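Envelope glycoprotein (Bourbon virus, PDB 5ZKX) probably drives fusion of the viral and host membranes as a trimeric class III fusion protein related to baculovirus gp64, seen here in its postfusion form. Local coordinates at residues Gly94-Asp99 against Arg119-Glu124; Ser140-Val145 against Gln432-Thr437; Cys236-Asn241 against Ala256-Glu261; Asn241-Pro246 against Ile251-Ala256. One frame throughout, in Å; residues are numbered along the deposited sequence.

Interaction 1 of 4, residues Gly94-Asp99 against Arg119-Glu124; sequences GPEVQD and RAKELE
E96, just before strand 97-98, and K121, in the loop between strands 116-118 and 126-127, reach toward each other, and their side chains meet at an oblique angle rather than end on. E96 OE1 comes 3.2 Å from K121 NZ in a salt bridge whose hydrogen bond is weak. The same OE1 lies 3.2 Å from K121 CE, which places the carboxylate oxygen beside the last bond of the lysine chain instead of beyond its end. Both chains are bent to achieve this. In E96, CG stands anti to the backbone N (chi1 -172°) and the chain then turns at chi2, while K121 folds at chi2 and again at chi4 (59°), curling its ammonium back toward its own backbone. There K121 NZ donates to E122 O over 2.7 Å, approaching from above the carbonyl plane, and it bonds to W141 O as well, so the link to E96 is only one of several grips on this nitrogen. The two segments hang on the same long strand, 134-148, of the elongated beta region that probably corresponds to the fusion domain of class III proteins: V97 pairs through its backbone with L139, and K121 with C143. The second oxygen of E96 is turned toward R126, with which it forms a salt bridge, and toward S140 OG. The E124 carboxylate is near too, its OE2 5.3 Å from E96 OE2. R126 NH1, which has a long, weak ion pair with E124, probably offsets that like charge. On the lysine side, E122 OE2 receives a weak bond from L123 N.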
loop_
_atom_site.group_PDB
_atom_site.type_symbol
_atom_site.label_atom_id
_atom_site.label_comp_id
_atom_site.label_asym_id
_atom_site.label_seq_id
_atom_site.Cartn_x
_atom_site.Cartn_y
_atom_site.Cartn_z
ATOM N N GLY A 94 0.458 -9.938 -43.145
ATOM C CA GLY A 94 0.939 -10.272 -44.461
ATOM C C GLY A 94 1.861 -11.473 -44.425
ATOM O O GLY A 94 1.944 -12.190 -43.422
ATOM N N PRO A 95 2.581 -11.713 -45.517
ATOM C CA PRO A 95 3.409 -12.917 -45.620
ATOM C C PRO A 95 4.805 -12.753 -45.040
ATOM O O PRO A 95 5.375 -11.660 -44.987
ATOM C CB PRO A 95 3.478 -13.140 -47.136
ATOM C CG PRO A 95 3.468 -11.751 -47.686
ATOM C CD PRO A 95 2.577 -10.941 -46.771
ATOM N N GLU A 96 5.361 -13.881 -44.608
ATOM C CA GLU A 96 6.740 -13.945 -44.136
ATOM C C GLU A 96 7.650 -14.143 -45.343
ATOM O O GLU A 96 7.642 -15.207 -45.971
ATOM C CB GLU A 96 6.915 -15.074 -43.122
ATOM C CG GLU A 96 8.270 -15.092 -42.436
ATOM C CD GLU A 96 8.272 -14.332 -41.125
ATOM O OE1 GLU A 96 7.185 -14.175 -40.529
ATOM O OE2 GLU A 96 9.356 -13.891 -40.687
ATOM N N VAL A 97 8.432 -13.119 -45.668
ATOM C CA VAL A 97 9.309 -13.123 -46.831
ATOM C C VAL A 97 10.746 -13.237 -46.353
ATOM O O VAL A 97 11.199 -12.430 -45.532
ATOM C CB VAL A 97 9.124 -11.857 -47.679
ATOM C CG1 VAL A 97 10.165 -11.826 -48.775
ATOM C CG2 VAL A 97 7.712 -11.786 -48.240
ATOM N N GLN A 98 11.467 -14.229 -46.870
ATOM C CA GLN A 98 12.853 -14.444 -46.482
ATOM C C GLN A 98 13.688 -14.783 -47.705
ATOM O O GLN A 98 13.368 -15.726 -48.436
ATOM C CB GLN A 98 12.971 -15.563 -45.448
ATOM C CG GLN A 98 14.405 -15.908 -45.116
ATOM C CD GLN A 98 14.518 -16.953 -44.036
ATOM O OE1 GLN A 98 13.546 -17.638 -43.714
ATOM N NE2 GLN A 98 15.709 -17.089 -43.468
ATOM N N ASP A 99 14.761 -14.017 -47.912
ATOM C CA ASP A 99 15.712 -14.259 -48.997
ATOM C C ASP A 99 15.024 -14.257 -50.358
ATOM O O ASP A 99 15.318 -15.082 -51.225
ATOM C CB ASP A 99 16.480 -15.566 -48.782
ATOM C CG ASP A 99 17.806 -15.587 -49.518
ATOM O OD1 ASP A 99 18.608 -16.512 -49.278
ATOM O OD2 ASP A 99 18.048 -14.673 -50.333
ATOM N N ARG A 119 -2.247 -16.997 -33.867
ATOM C CA ARG A 119 -2.690 -16.730 -32.505
ATOM C C ARG A 119 -1.784 -15.706 -31.834
ATOM O O ARG A 119 -2.265 -14.790 -31.159
ATOM C CB ARG A 119 -2.730 -18.027 -31.702
ATOM C CG ARG A 119 -3.919 -18.909 -32.029
ATOM C CD ARG A 119 -3.955 -20.130 -31.127
ATOM N NE ARG A 119 -3.883 -19.763 -29.718
ATOM C CZ ARG A 119 -3.915 -20.636 -28.718
ATOM N NH1 ARG A 119 -4.020 -21.932 -28.978
ATOM N NH2 ARG A 119 -3.845 -20.217 -27.462
ATOM N N ALA A 120 -0.473 -15.850 -32.019
ATOM C CA ALA A 120 0.505 -14.857 -31.599
ATOM C C ALA A 120 1.709 -14.980 -32.519
ATOM O O ALA A 120 2.070 -16.086 -32.928
ATOM C CB ALA A 120 0.917 -15.044 -30.137
ATOM N N LYS A 121 2.323 -13.845 -32.848
ATOM C CA LYS A 121 3.372 -13.819 -33.863
ATOM C C LYS A 121 4.341 -12.689 -33.561
ATOM O O LYS A 121 3.935 -11.527 -33.497
ATOM C CB LYS A 121 2.766 -13.645 -35.258
ATOM C CG LYS A 121 3.783 -13.452 -36.371
ATOM C CD LYS A 121 4.603 -14.710 -36.594
ATOM C CE LYS A 121 5.595 -14.517 -37.724
ATOM N NZ LYS A 121 6.530 -13.393 -37.445
ATOM N N GLU A 122 5.614 -13.029 -33.379
ATOM C CA GLU A 122 6.679 -12.052 -33.214
ATOM C C GLU A 122 7.537 -12.027 -34.472
ATOM O O GLU A 122 7.775 -13.067 -35.091
ATOM C CB GLU A 122 7.547 -12.374 -31.995
ATOM C CG GLU A 122 8.490 -11.250 -31.602
ATOM C CD GLU A 122 7.770 -9.924 -31.445
ATOM O OE1 GLU A 122 6.890 -9.824 -30.563
ATOM O OE2 GLU A 122 8.072 -8.986 -32.208
ATOM N N LEU A 123 7.994 -10.836 -34.850
ATOM C CA LEU A 123 8.777 -10.709 -36.066
ATOM C C LEU A 123 10.233 -11.077 -35.808
ATOM O O LEU A 123 10.713 -11.074 -34.671
ATOM C CB LEU A 123 8.676 -9.291 -36.637
ATOM C CG LEU A 123 9.279 -8.097 -35.890
ATOM C CD1 LEU A 123 10.741 -7.888 -36.240
ATOM C CD2 LEU A 123 8.491 -6.847 -36.220
ATOM N N GLU A 124 10.937 -11.404 -36.888
ATOM C CA GLU A 124 12.373 -11.635 -36.849
ATOM C C GLU A 124 13.073 -10.534 -37.630
ATOM O O GLU A 124 12.679 -10.218 -38.758
ATOM C CB GLU A 124 12.740 -13.005 -37.420
ATOM C CG GLU A 124 14.222 -13.332 -37.287
ATOM C CD GLU A 124 14.545 -14.759 -37.674
ATOM O OE1 GLU A 124 15.264 -15.437 -36.909
ATOM O OE2 GLU A 124 14.083 -15.204 -38.743
#

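Interaction 2 of 4, residues Ser140-Val145 against Gln432-Thr437; sequences SWRCGV and QALLDT
The end of helix 422-437 packs beside strand 134-148, with R142 and L434 the closest pair of backbones at 8.8 Å between CA atoms, too far for main-chain bonding and bridged instead by one arginine side chain. R142 leaves the strand with CG between the backbone N and the carbonyl carbon (chi1 78°), extends, and bends at chi3 to lay its guanidinium against the helix. It crosses L434 at about a right angle. L434 CB sits over one face of the guanidinium, 3.6 Å above its plane and offset toward the rim, and L434 CD1 follows the arm back, 3.8 Å from R142 NE. At the edge of the group and in its plane lies A433 CB, 4.0 Å from R142 NH2. The same NH2 is 3.4 Å from L434 N, but both are donors and no bond forms. Its acceptor is S430 O, one turn earlier in the helix, while NH1 forms a salt bridge with E187 and NE another with E122. This joins the beta region, which probably forms the fusion domain, to a helix far along the chain, consistent with a C-terminal segment folded back along the postfusion trimer. Other residues of the helix face neighbouring subunits: L435 packs on Q432 of a second subunit, and Q432 and D436 on L435 of the third. Behind the strand, C143 is tied to C91 by a disulfide.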
loop_
_atom_site.group_PDB
_atom_site.type_symbol
_atom_site.label_atom_id
_atom_site.label_comp_id
_atom_site.label_asym_id
_atom_site.label_seq_id
_atom_site.Cartn_x
_atom_site.Cartn_y
_atom_site.Cartn_z
ATOM N N SER A 140 9.098 -9.556 -42.146
ATOM C CA SER A 140 8.666 -10.303 -40.972
ATOM C C SER A 140 7.586 -9.522 -40.237
ATOM O O SER A 140 7.703 -8.307 -40.060
ATOM C CB SER A 140 9.840 -10.579 -40.032
ATOM O OG SER A 140 9.554 -11.655 -39.157
ATOM N N TRP A 141 6.544 -10.223 -39.799
ATOM C CA TRP A 141 5.365 -9.595 -39.217
ATOM C C TRP A 141 5.237 -9.925 -37.736
ATOM O O TRP A 141 5.732 -10.950 -37.258
ATOM C CB TRP A 141 4.089 -10.040 -39.941
ATOM C CG TRP A 141 3.964 -9.497 -41.323
ATOM C CD1 TRP A 141 4.564 -9.978 -42.450
ATOM C CD2 TRP A 141 3.189 -8.364 -41.733
ATOM N NE1 TRP A 141 4.212 -9.214 -43.535
ATOM C CE2 TRP A 141 3.368 -8.216 -43.122
ATOM C CE3 TRP A 141 2.361 -7.460 -41.059
ATOM C CZ2 TRP A 141 2.750 -7.202 -43.849
ATOM C CZ3 TRP A 141 1.749 -6.453 -41.784
ATOM C CH2 TRP A 141 1.947 -6.333 -43.163
ATOM N N ARG A 142 4.562 -9.032 -37.014
ATOM C CA ARG A 142 4.201 -9.246 -35.622
ATOM C C ARG A 142 2.756 -8.812 -35.428
ATOM O O ARG A 142 2.275 -7.893 -36.096
ATOM C CB ARG A 142 5.124 -8.478 -34.662
ATOM C CG ARG A 142 4.820 -6.986 -34.551
ATOM C CD ARG A 142 5.904 -6.244 -33.784
ATOM N NE ARG A 142 6.211 -6.875 -32.503
ATOM C CZ ARG A 142 5.836 -6.390 -31.323
ATOM N NH1 ARG A 142 5.138 -5.265 -31.256
ATOM N NH2 ARG A 142 6.158 -7.030 -30.210
ATOM N N CYS A 143 2.057 -9.495 -34.525
ATOM C CA CYS A 143 0.679 -9.132 -34.224
ATOM C C CYS A 143 0.263 -9.769 -32.907
ATOM O O CYS A 143 0.819 -10.782 -32.476
ATOM C CB CYS A 143 -0.278 -9.551 -35.345
ATOM S SG CYS A 143 -0.477 -11.331 -35.553
ATOM N N GLY A 144 -0.735 -9.159 -32.281
ATOM C CA GLY A 144 -1.289 -9.683 -31.049
ATOM C C GLY A 144 -2.640 -9.064 -30.788
ATOM O O GLY A 144 -2.981 -8.014 -31.342
ATOM N N VAL A 145 -3.415 -9.732 -29.933
ATOM C CA VAL A 145 -4.760 -9.288 -29.591
ATOM C C VAL A 145 -5.089 -9.783 -28.189
ATOM O O VAL A 145 -4.549 -10.793 -27.725
ATOM C CB VAL A 145 -5.801 -9.781 -30.627
ATOM C CG1 VAL A 145 -6.072 -11.271 -30.459
ATOM C CG2 VAL A 145 -7.092 -8.971 -30.535
ATOM N N GLN A 432 7.932 -4.602 -24.888
ATOM C CA GLN A 432 9.165 -5.208 -24.400
ATOM C C GLN A 432 9.614 -6.339 -25.315
ATOM O O GLN A 432 10.818 -6.543 -25.515
ATOM C CB GLN A 432 8.965 -5.710 -22.969
ATOM C CG GLN A 432 10.220 -6.271 -22.321
ATOM C CD GLN A 432 11.357 -5.270 -22.280
ATOM O OE1 GLN A 432 12.469 -5.565 -22.710
ATOM N NE2 GLN A 432 11.083 -4.081 -21.759
ATOM N N ALA A 433 8.661 -7.079 -25.884
ATOM C CA ALA A 433 9.009 -8.143 -26.818
ATOM C C ALA A 433 9.622 -7.575 -28.092
ATOM O O ALA A 433 10.553 -8.163 -28.654
ATOM C CB ALA A 433 7.774 -8.982 -27.140
ATOM N N LEU A 434 9.113 -6.433 -28.560
ATOM C CA LEU A 434 9.704 -5.786 -29.725
ATOM C C LEU A 434 11.144 -5.373 -29.449
ATOM O O LEU A 434 12.023 -5.557 -30.297
ATOM C CB LEU A 434 8.870 -4.574 -30.134
ATOM C CG LEU A 434 9.399 -3.787 -31.333
ATOM C CD1 LEU A 434 9.334 -4.633 -32.591
ATOM C CD2 LEU A 434 8.619 -2.494 -31.515
ATOM N N LEU A 435 11.404 -4.815 -28.266
ATOM C CA LEU A 435 12.780 -4.522 -27.883
ATOM C C LEU A 435 13.622 -5.788 -27.866
ATOM O O LEU A 435 14.759 -5.794 -28.352
ATOM C CB LEU A 435 12.813 -3.847 -26.512
ATOM C CG LEU A 435 12.398 -2.377 -26.443
ATOM C CD1 LEU A 435 12.437 -1.893 -25.005
ATOM C CD2 LEU A 435 13.288 -1.511 -27.325
ATOM N N ASP A 436 13.074 -6.876 -27.321
ATOM C CA ASP A 436 13.848 -8.108 -27.190
ATOM C C ASP A 436 14.193 -8.700 -28.551
ATOM O O ASP A 436 15.278 -9.263 -28.729
ATOM C CB ASP A 436 13.079 -9.126 -26.349
ATOM C CG ASP A 436 13.199 -8.866 -24.860
ATOM O OD1 ASP A 436 13.820 -7.853 -24.472
ATOM O OD2 ASP A 436 12.669 -9.680 -24.075
ATOM N N THR A 437 13.289 -8.586 -29.525
ATOM C CA THR A 437 13.529 -9.195 -30.827
ATOM C C THR A 437 14.394 -8.332 -31.737
ATOM O O THR A 437 14.987 -8.860 -32.683
ATOM C CB THR A 437 12.200 -9.510 -31.527
ATOM O OG1 THR A 437 12.451 -10.269 -32.715
ATOM C CG2 THR A 437 11.468 -8.236 -31.905
#

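Interaction 3 of 4, residues Cys236-Asn241 against Ala256-Glu261; sequences CKDGDN and ACYKNE
Y258 OH is gripped between D238 and N241, which hold the ends of a tight hairpin turn. It donates to D238 OD2 over 2.5 Å, a short bond that uses the anti lone pair of the carboxylate oxygen, and it accepts from N241 ND2 at 3.3 Å, a weak bond although nearly straight (175°). Both partners lie near the ring plane, at its edge; the carboxylate is turned 82° to the ring and the amide is close to perpendicular to it as well. D238 has two further charged partners: OD1 pairs with K204 and OD2 with K34. N241 OD1 accepts from K413. The type II' turn from D238 to N241 presents both residues on one side, with D238 N bonded to N241 O at 2.8 Å and N241 N to D238 O at 2.9 Å; G239 adopts the positive phi the turn requires. G239 O is taken by K237 NZ, in the carbonyl plane, and D240 O by N289 of the third subunit. Here the turn after strand 234-238 is tied to strand 256-260 of the same mixed sheet. With two lysines on D238, the buried carboxylate is probably kept charged, which would favour the short hydroxyl bond and fix the rotation of the phenol hydrogen.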
loop_
_atom_site.group_PDB
_atom_site.type_symbol
_atom_site.label_atom_id
_atom_site.label_comp_id
_atom_site.label_asym_id
_atom_site.label_seq_id
_atom_site.Cartn_x
_atom_site.Cartn_y
_atom_site.Cartn_z
ATOM N N CYS A 236 -17.228 10.370 5.260
ATOM C CA CYS A 236 -18.344 9.585 4.763
ATOM C C CYS A 236 -17.904 8.183 4.364
ATOM O O CYS A 236 -16.724 7.829 4.397
ATOM C CB CYS A 236 -19.008 10.293 3.579
ATOM S SG CYS A 236 -19.714 11.892 4.016
ATOM N N LYS A 237 -18.899 7.387 3.987
ATOM C CA LYS A 237 -18.704 6.009 3.578
ATOM C C LYS A 237 -19.789 5.658 2.570
ATOM O O LYS A 237 -20.934 6.098 2.705
ATOM C CB LYS A 237 -18.751 5.063 4.784
ATOM C CG LYS A 237 -18.988 3.602 4.450
ATOM C CD LYS A 237 -18.906 2.741 5.698
ATOM C CE LYS A 237 -19.885 1.581 5.650
ATOM N NZ LYS A 237 -20.077 1.048 4.275
ATOM N N ASP A 238 -19.416 4.894 1.546
ATOM C CA ASP A 238 -20.393 4.382 0.588
ATOM C C ASP A 238 -19.899 3.012 0.137
ATOM O O ASP A 238 -19.031 2.921 -0.739
ATOM C CB ASP A 238 -20.573 5.324 -0.592
ATOM C CG ASP A 238 -21.546 4.781 -1.617
ATOM O OD1 ASP A 238 -22.430 3.989 -1.239
ATOM O OD2 ASP A 238 -21.424 5.136 -2.806
ATOM N N GLY A 239 -20.453 1.966 0.729
ATOM C CA GLY A 239 -19.985 0.628 0.424
ATOM C C GLY A 239 -18.555 0.474 0.897
ATOM O O GLY A 239 -18.260 0.560 2.093
ATOM N N ASP A 240 -17.645 0.248 -0.046
ATOM C CA ASP A 240 -16.227 0.140 0.255
ATOM C C ASP A 240 -15.466 1.417 -0.078
ATOM O O ASP A 240 -14.232 1.407 -0.087
ATOM C CB ASP A 240 -15.619 -1.050 -0.488
ATOM C CG ASP A 240 -15.946 -1.043 -1.969
ATOM O OD1 ASP A 240 -16.638 -0.112 -2.429
ATOM O OD2 ASP A 240 -15.507 -1.976 -2.678
ATOM N N ASN A 241 -16.176 2.510 -0.355
ATOM C CA ASN A 241 -15.581 3.813 -0.618
ATOM C C ASN A 241 -15.630 4.666 0.642
ATOM O O ASN A 241 -16.675 4.755 1.296
ATOM C CB ASN A 241 -16.316 4.536 -1.748
ATOM C CG ASN A 241 -16.013 3.958 -3.112
ATOM O OD1 ASN A 241 -15.092 3.161 -3.270
ATOM N ND2 ASN A 241 -16.785 4.370 -4.112
ATOM N N ALA A 256 -16.744 7.039 -9.009
ATOM C CA ALA A 256 -18.058 7.612 -8.755
ATOM C C ALA A 256 -17.926 9.064 -8.321
ATOM O O ALA A 256 -16.906 9.474 -7.762
ATOM C CB ALA A 256 -18.818 6.812 -7.689
ATOM N N CYS A 257 -18.979 9.833 -8.591
ATOM C CA CYS A 257 -19.108 11.211 -8.138
ATOM C C CYS A 257 -20.317 11.325 -7.221
ATOM O O CYS A 257 -21.348 10.685 -7.454
ATOM C CB CYS A 257 -19.250 12.176 -9.316
ATOM S SG CYS A 257 -17.819 12.212 -10.406
ATOM N N TYR A 258 -20.181 12.135 -6.172
ATOM C CA TYR A 258 -21.228 12.332 -5.178
ATOM C C TYR A 258 -21.590 13.807 -5.132
ATOM O O TYR A 258 -20.765 14.639 -4.741
ATOM C CB TYR A 258 -20.775 11.854 -3.798
ATOM C CG TYR A 258 -20.400 10.393 -3.746
ATOM C CD1 TYR A 258 -19.080 9.989 -3.901
ATOM C CD2 TYR A 258 -21.364 9.419 -3.538
ATOM C CE1 TYR A 258 -18.733 8.654 -3.854
ATOM C CE2 TYR A 258 -21.026 8.084 -3.487
ATOM C CZ TYR A 258 -19.710 7.705 -3.646
ATOM O OH TYR A 258 -19.370 6.374 -3.595
ATOM N N LYS A 259 -22.817 14.131 -5.525
ATOM C CA LYS A 259 -23.302 15.501 -5.489
ATOM C C LYS A 259 -24.448 15.605 -4.498
ATOM O O LYS A 259 -25.423 14.851 -4.580
ATOM C CB LYS A 259 -23.760 15.981 -6.867
ATOM C CG LYS A 259 -23.916 17.493 -6.941
ATOM C CD LYS A 259 -24.364 17.940 -8.313
ATOM C CE LYS A 259 -23.994 19.387 -8.558
ATOM N NZ LYS A 259 -24.808 19.990 -9.646
ATOM N N ASN A 260 -24.321 16.536 -3.567
ATOM C CA ASN A 260 -25.380 16.796 -2.611
ATOM C C ASN A 260 -26.513 17.538 -3.301
ATOM O O ASN A 260 -26.314 18.647 -3.809
ATOM C CB ASN A 260 -24.830 17.613 -1.445
ATOM C CG ASN A 260 -25.783 17.682 -0.275
ATOM O OD1 ASN A 260 -26.672 16.847 -0.134
ATOM N ND2 ASN A 260 -25.604 18.686 0.572
ATOM N N GLU A 261 -27.696 16.929 -3.345
ATOM C CA GLU A 261 -28.889 17.716 -3.604
ATOM C C GLU A 261 -28.962 18.822 -2.559
ATOM O O GLU A 261 -28.354 18.720 -1.489
ATOM C CB GLU A 261 -30.133 16.830 -3.579
ATOM C CG GLU A 261 -30.323 16.033 -4.862
ATOM C CD GLU A 261 -30.669 14.581 -4.608
ATOM O OE1 GLU A 261 -30.299 13.726 -5.442
ATOM O OE2 GLU A 261 -31.308 14.295 -3.576
#

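Interaction 4 of 4, residues Asn241-Pro246 against Ile251-Ala256; sequences NFFEFP and ICLPDA
I251 is the main bump of this contact, a branched side chain wedged into a hollow lined by F243, F245 and P246. Its CB rests 3.6 Å from P246 CD, and CG2, held between the backbone N and the carbonyl carbon, presses 3.7 Å from F245 CD1; F243 CD2 stands slightly farther from CG2. With CG1 anti to the backbone N (chi1 -173°) the other arm points away from the F245 ring and brings CD1 to 3.5 Å from E244 O. L253 crosses F243 at about a right angle, its CD1 filling the corner between the F243 ring, 3.7 Å from CD1 of that ring, and the N241 amide, 4.2 Å from ND2. F245 CD1 in turn meets the edge of the F243 ring, in its plane, so the two phenylalanines form one continuous wall. The segments run nearly antiparallel (159°) yet exchange no backbone bonds. Strand 241-245 is an edge strand, within this chain, of a seven-strand mixed sheet, with four strands between it and strand 250-252; their side chains nevertheless meet, consistent with strong curvature of the sheet. F243 stacks on the ring of Y258, which continues this core, and the C252-C257 disulfide staples the turn after strand 250-252. At the polar end K413 bridges the segments, with a salt bridge to D255 OD2 and a hydrogen bond to N241 OD1; a weak N241-D255 bond is doubtful. L253 and P254 also pack on Y285 of the third subunit.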
loop_
_atom_site.group_PDB
_atom_site.type_symbol
_atom_site.label_atom_id
_atom_site.label_comp_id
_atom_site.label_asym_id
_atom_site.label_seq_id
_atom_site.Cartn_x
_atom_site.Cartn_y
_atom_site.Cartn_z
ATOM N N ASN A 241 -16.176 2.510 -0.355
ATOM C CA ASN A 241 -15.581 3.813 -0.618
ATOM C C ASN A 241 -15.630 4.666 0.642
ATOM O O ASN A 241 -16.675 4.755 1.296
ATOM C CB ASN A 241 -16.316 4.536 -1.748
ATOM C CG ASN A 241 -16.013 3.958 -3.112
ATOM O OD1 ASN A 241 -15.092 3.161 -3.270
ATOM N ND2 ASN A 241 -16.785 4.370 -4.112
ATOM N N PHE A 242 -14.511 5.308 0.965
ATOM C CA PHE A 242 -14.416 6.172 2.133
ATOM C C PHE A 242 -13.733 7.463 1.722
ATOM O O PHE A 242 -12.663 7.431 1.108
ATOM C CB PHE A 242 -13.643 5.491 3.264
ATOM C CG PHE A 242 -14.233 4.181 3.686
ATOM C CD1 PHE A 242 -13.962 3.023 2.976
ATOM C CD2 PHE A 242 -15.067 4.108 4.786
ATOM C CE1 PHE A 242 -14.506 1.820 3.357
ATOM C CE2 PHE A 242 -15.606 2.907 5.173
ATOM C CZ PHE A 242 -15.331 1.761 4.451
ATOM N N PHE A 243 -14.346 8.593 2.067
ATOM C CA PHE A 243 -13.908 9.865 1.514
ATOM C C PHE A 243 -14.401 11.004 2.389
ATOM O O PHE A 243 -15.426 10.891 3.066
ATOM C CB PHE A 243 -14.419 10.051 0.081
ATOM C CG PHE A 243 -15.906 9.873 -0.062
ATOM C CD1 PHE A 243 -16.459 8.609 -0.201
ATOM C CD2 PHE A 243 -16.752 10.967 -0.062
ATOM C CE1 PHE A 243 -17.823 8.444 -0.327
ATOM C CE2 PHE A 243 -18.117 10.806 -0.192
ATOM C CZ PHE A 243 -18.651 9.543 -0.323
ATOM N N GLU A 244 -13.657 12.102 2.352
ATOM C CA GLU A 244 -14.032 13.339 3.023
ATOM C C GLU A 244 -14.962 14.132 2.110
ATOM O O GLU A 244 -14.560 14.544 1.017
ATOM C CB GLU A 244 -12.779 14.143 3.361
ATOM C CG GLU A 244 -12.923 15.136 4.482
ATOM C CD GLU A 244 -11.594 15.766 4.843
ATOM O OE1 GLU A 244 -10.650 15.019 5.175
ATOM O OE2 GLU A 244 -11.487 17.009 4.778
ATOM N N PHE A 245 -16.199 14.334 2.547
ATOM C CA PHE A 245 -17.158 15.072 1.731
ATOM C C PHE A 245 -16.871 16.568 1.817
ATOM O O PHE A 245 -16.795 17.116 2.921
ATOM C CB PHE A 245 -18.586 14.778 2.173
ATOM C CG PHE A 245 -19.607 14.992 1.096
ATOM C CD1 PHE A 245 -19.455 14.403 -0.146
ATOM C CD2 PHE A 245 -20.719 15.781 1.323
ATOM C CE1 PHE A 245 -20.389 14.598 -1.140
ATOM C CE2 PHE A 245 -21.659 15.979 0.331
ATOM C CZ PHE A 245 -21.494 15.386 -0.902
ATOM N N PRO A 246 -16.732 17.260 0.684
ATOM C CA PRO A 246 -16.173 18.617 0.703
ATOM C C PRO A 246 -17.151 19.692 1.143
ATOM O O PRO A 246 -18.275 19.409 1.569
ATOM C CB PRO A 246 -15.752 18.828 -0.754
ATOM C CG PRO A 246 -16.767 18.052 -1.520
ATOM C CD PRO A 246 -17.087 16.833 -0.680
ATOM N N ILE A 251 -18.152 16.014 -4.988
ATOM C CA ILE A 251 -16.824 15.414 -5.051
ATOM C C ILE A 251 -16.866 14.260 -6.040
ATOM O O ILE A 251 -17.880 13.568 -6.173
ATOM C CB ILE A 251 -16.335 14.946 -3.656
ATOM C CG1 ILE A 251 -14.875 14.488 -3.719
ATOM C CG2 ILE A 251 -17.235 13.843 -3.102
ATOM C CD1 ILE A 251 -14.343 13.945 -2.411
ATOM N N CYS A 252 -15.758 14.064 -6.753
ATOM C CA CYS A 252 -15.618 12.973 -7.708
ATOM C C CYS A 252 -14.460 12.086 -7.284
ATOM O O CYS A 252 -13.330 12.562 -7.129
ATOM C CB CYS A 252 -15.395 13.500 -9.126
ATOM S SG CYS A 252 -16.900 13.976 -9.995
ATOM N N LEU A 253 -14.747 10.809 -7.089
ATOM C CA LEU A 253 -13.736 9.776 -6.929
ATOM C C LEU A 253 -13.466 9.122 -8.276
ATOM O O LEU A 253 -14.167 9.382 -9.257
ATOM C CB LEU A 253 -14.210 8.752 -5.899
ATOM C CG LEU A 253 -14.595 9.273 -4.514
ATOM C CD1 LEU A 253 -14.971 8.118 -3.599
ATOM C CD2 LEU A 253 -13.469 10.092 -3.917
ATOM N N PRO A 254 -12.428 8.283 -8.371
ATOM C CA PRO A 254 -12.194 7.562 -9.634
ATOM C C PRO A 254 -13.433 6.901 -10.219
ATOM O O PRO A 254 -13.744 7.111 -11.397
ATOM C CB PRO A 254 -11.135 6.532 -9.232
ATOM C CG PRO A 254 -10.345 7.222 -8.187
ATOM C CD PRO A 254 -11.294 8.126 -7.442
ATOM N N ASP A 255 -14.161 6.124 -9.420
ATOM C CA ASP A 255 -15.255 5.307 -9.923
ATOM C C ASP A 255 -16.626 5.948 -9.765
ATOM O O ASP A 255 -17.593 5.441 -10.344
ATOM C CB ASP A 255 -15.260 3.944 -9.222
ATOM C CG ASP A 255 -15.308 4.068 -7.712
ATOM O OD1 ASP A 255 -14.987 5.156 -7.198
ATOM O OD2 ASP A 255 -15.669 3.083 -7.037
ATOM N N ALA A 256 -16.744 7.039 -9.009
ATOM C CA ALA A 256 -18.058 7.612 -8.755
ATOM C C ALA A 256 -17.926 9.064 -8.321
ATOM O O ALA A 256 -16.906 9.474 -7.762
ATOM C CB ALA A 256 -18.818 6.812 -7.689
#

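How the interactions relate
Interactions 1 and 2 lie about 10 Å apart between centres and touch along strand 134-148, where E124 N and S140 OG make a probable hydrogen bond. Interactions 3 and 4, about 6 Å apart, lie in one mixed sheet, share N241 and A256, and are linked by the C252-C257 disulfide; both are remote from the first pair, with centres at least 40 Å away. Interaction 1 is a surface ion pair, whereas interaction 2 is partly buried and sets an arginine over aliphatic carbon on a helix. Interaction 3 is buried and polar, and interaction 4, nested within its loop, is largely apolar. Interactions 2, 3 and 4 all reach the third subunit.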